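Local coordinates for CT009 (Chlamydia trachomatis, PDB 4GQM), which is of unknown function but carries a helix-turn-helix domain, consistent with a role in binding DNA, at residues K30-A35 / S41-I46. Residues are numbered along the deposited sequence; the frame is centred on the assembly and turned at random.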
ATOM      1  N   LYS A  30      16.220  10.011  -0.063  1.00 15.30           N
ATOM      2  CA  LYS A  30      15.387  11.112   0.414  1.00 16.73           C
ATOM      3  C   LYS A  30      15.019  12.095  -0.690  1.00 17.56           C
ATOM      4  O   LYS A  30      13.905  12.630  -0.703  1.00 18.54           O
ATOM      5  CB  LYS A  30      16.014  11.823   1.597  1.00 18.42           C
ATOM      6  CG  LYS A  30      15.894  11.003   2.825  1.00 20.62           C
ATOM      7  CD  LYS A  30      16.466  11.738   3.984  1.00 23.50           C
ATOM      8  CE  LYS A  30      16.243  10.987   5.284  1.00 25.58           C
ATOM      9  NZ  LYS A  30      16.942  11.694   6.367  1.00 27.53           N
ATOM     10  N   ASP A  31      15.923  12.310  -1.652  1.00 17.61           N
ATOM     11  CA  ASP A  31      15.585  13.150  -2.810  1.00 19.22           C
ATOM     12  C   ASP A  31      14.460  12.530  -3.602  1.00 18.92           C
ATOM     13  O   ASP A  31      13.559  13.224  -4.077  1.00 20.07           O
ATOM     14  CB  ASP A  31      16.769  13.334  -3.768  1.00 20.62           C
ATOM     15  CG  ASP A  31      17.912  14.106  -3.173  1.00 22.70           C
ATOM     16  OD1 ASP A  31      17.669  15.053  -2.387  1.00 24.21           O
ATOM     17  OD2 ASP A  31      19.077  13.794  -3.555  1.00 22.92           O
ATOM     18  N   VAL A  32      14.513  11.213  -3.782  1.00 17.66           N
ATOM     19  CA  VAL A  32      13.479  10.544  -4.538  1.00 17.42           C
ATOM     20  C   VAL A  32      12.150  10.653  -3.792  1.00 17.79           C
ATOM     21  O   VAL A  32      11.101  10.924  -4.383  1.00 19.49           O
ATOM     22  CB  VAL A  32      13.845   9.083  -4.813  1.00 16.67           C
ATOM     23  CG1 VAL A  32      12.727   8.399  -5.526  1.00 17.40           C
ATOM     24  CG2 VAL A  32      15.140   9.002  -5.633  1.00 16.30           C
ATOM     25  N   GLU A  33      12.177  10.416  -2.488  1.00 16.74           N
ATOM     26  CA  GLU A  33      10.948  10.531  -1.694  1.00 17.29           C
ATOM     27  C   GLU A  33      10.332  11.932  -1.841  1.00 19.53           C
ATOM     28  O   GLU A  33       9.106  12.097  -1.969  1.00 20.57           O
ATOM     29  CB  GLU A  33      11.284  10.263  -0.230  1.00 16.90           C
ATOM     30  CG  GLU A  33      10.096  10.487   0.716  1.00 17.92           C
ATOM     31  CD  GLU A  33      10.471  10.231   2.146  1.00 20.11           C
ATOM     32  OE1 GLU A  33      11.532  10.721   2.603  1.00 21.13           O
ATOM     33  OE2 GLU A  33       9.681   9.567   2.854  1.00 20.76           O
ATOM     34  N   ALA A  34      11.175  12.951  -1.816  1.00 19.99           N
ATOM     35  CA  ALA A  34      10.679  14.309  -1.962  1.00 22.63           C
ATOM     36  C   ALA A  34       9.972  14.544  -3.312  1.00 24.01           C
ATOM     37  O   ALA A  34       8.942  15.229  -3.378  1.00 25.44           O
ATOM     38  CB  ALA A  34      11.813  15.303  -1.766  1.00 23.69           C
ATOM     39  N   ALA A  35      10.533  14.001  -4.390  1.00 23.82           N
ATOM     40  CA  ALA A  35      10.023  14.261  -5.728  1.00 25.41           C
ATOM     41  C   ALA A  35       8.786  13.436  -6.039  1.00 26.80           C
ATOM     42  O   ALA A  35       7.898  13.878  -6.780  1.00 28.91           O
ATOM     43  CB  ALA A  35      11.101  13.982  -6.754  1.00 26.50           C
ATOM     44  N   SER A  41      10.655   4.164   3.283  1.00 15.40           N
ATOM     45  CA  SER A  41      10.727   2.757   3.612  1.00 15.83           C
ATOM     46  C   SER A  41      10.384   1.889   2.369  1.00 14.39           C
ATOM     47  O   SER A  41      10.922   0.813   2.200  1.00 14.78           O
ATOM     48  CB  SER A  41       9.800   2.427   4.778  1.00 17.94           C
ATOM     49  OG  SER A  41       8.479   2.785   4.438  1.00 19.78           O
ATOM     50  N   ALA A  42       9.439   2.345   1.567  1.00 13.71           N
ATOM     51  CA  ALA A  42       9.072   1.616   0.355  1.00 13.91           C
ATOM     52  C   ALA A  42      10.212   1.650  -0.677  1.00 12.53           C
ATOM     53  O   ALA A  42      10.541   0.642  -1.298  1.00 12.32           O
ATOM     54  CB  ALA A  42       7.794   2.174  -0.217  1.00 15.93           C
ATOM     55  N   LEU A  43      10.843   2.810  -0.841  1.00 12.32           N
ATOM     56  CA  LEU A  43      11.979   2.930  -1.737  1.00 11.90           C
ATOM     57  C   LEU A  43      13.109   2.015  -1.281  1.00 11.31           C
ATOM     58  O   LEU A  43      13.764   1.380  -2.124  1.00 11.39           O
ATOM     59  CB  LEU A  43      12.450   4.392  -1.808  1.00 12.93           C
ATOM     60  CG  LEU A  43      11.445   5.368  -2.402  1.00 13.93           C
ATOM     61  CD1 LEU A  43      11.893   6.787  -2.179  1.00 15.46           C
ATOM     62  CD2 LEU A  43      11.194   5.093  -3.898  1.00 14.98           C
ATOM     63  N   GLU A  44      13.393   1.976   0.014  1.00 12.36           N
ATOM     64  CA  GLU A  44      14.431   1.132   0.544  1.00 13.18           C
ATOM     65  C   GLU A  44      14.120  -0.322   0.244  1.00 12.59           C
ATOM     66  O   GLU A  44      15.011  -1.088  -0.131  1.00 12.99           O
ATOM     67  CB  GLU A  44      14.581   1.325   2.058  1.00 14.98           C
ATOM     68  CG  GLU A  44      15.152   2.672   2.438  1.00 18.09           C
ATOM     69  CD  GLU A  44      15.146   2.945   3.924  1.00 22.42           C
ATOM     70  OE1 GLU A  44      14.476   2.215   4.680  1.00 25.00           O
ATOM     71  OE2 GLU A  44      15.802   3.912   4.356  1.00 24.85           O
ATOM     72  N   ALA A  45      12.870  -0.731   0.427  1.00 12.12           N
ATOM     73  CA  ALA A  45      12.482  -2.118   0.213  1.00 11.84           C
ATOM     74  C   ALA A  45      12.599  -2.501  -1.269  1.00 11.24           C
ATOM     75  O   ALA A  45      12.971  -3.636  -1.587  1.00 12.00           O
ATOM     76  CB  ALA A  45      11.055  -2.343   0.724  1.00 13.41           C
ATOM     77  N   ILE A  46      12.249  -1.582  -2.156  1.00 10.67           N
ATOM     78  CA  ILE A  46      12.432  -1.807  -3.585  1.00 10.46           C
ATOM     79  C   ILE A  46      13.915  -2.024  -3.886  1.00 10.68           C
ATOM     80  O   ILE A  46      14.293  -2.999  -4.550  1.00 11.05           O
ATOM     81  CB  ILE A  46      11.883  -0.638  -4.406  1.00 10.70           C
ATOM     82  CG1 ILE A  46      10.360  -0.612  -4.337  1.00 10.88           C
ATOM     83  CG2 ILE A  46      12.366  -0.730  -5.872  1.00 11.31           C
ATOM     84  CD1 ILE A  46       9.763   0.656  -4.870  1.00 12.64           C
TER
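Glu33, whose CB rests against CD1 of Leu43, uses its carboxylate oxygen OE2 to accept a hydrogen bond from the backbone N of Leu40, at the start of helix 40-48. Its side chain runs out fully extended through CG (chi1 175°, chi2 -179°), which carries the acid from helix 29-36 across to that first turn. Beside this polar link the contact is apolar, and Leu43 supplies nearly all of its side of it. Leu43 CD1 lies 3.7 Å from the backbone N of Glu33 and 3.8 Å from Val32 CG1, so one methyl packs on both the main chain and a side chain of the facing helix. The other branch, Leu43 CD2, approaches the same Val32 CG1 at 4.0 Å. Val32 presents this methyl because CG1 is anti to its backbone N (chi1 177°). The CA atoms of Glu33 and Leu43 are 7.7 Å apart, and the Leu43 side chain reaches across to meet Val32 and Glu33. Tyr67 of the second subunit packs on both Val32 and Leu43, consistent with the sub-domain-swapped dimer. Two short helices joined by a tight turn, packed through a small, largely buried apolar contact with a carboxylate-to-backbone bond beside it, are characteristic of the helix-turn-helix motif.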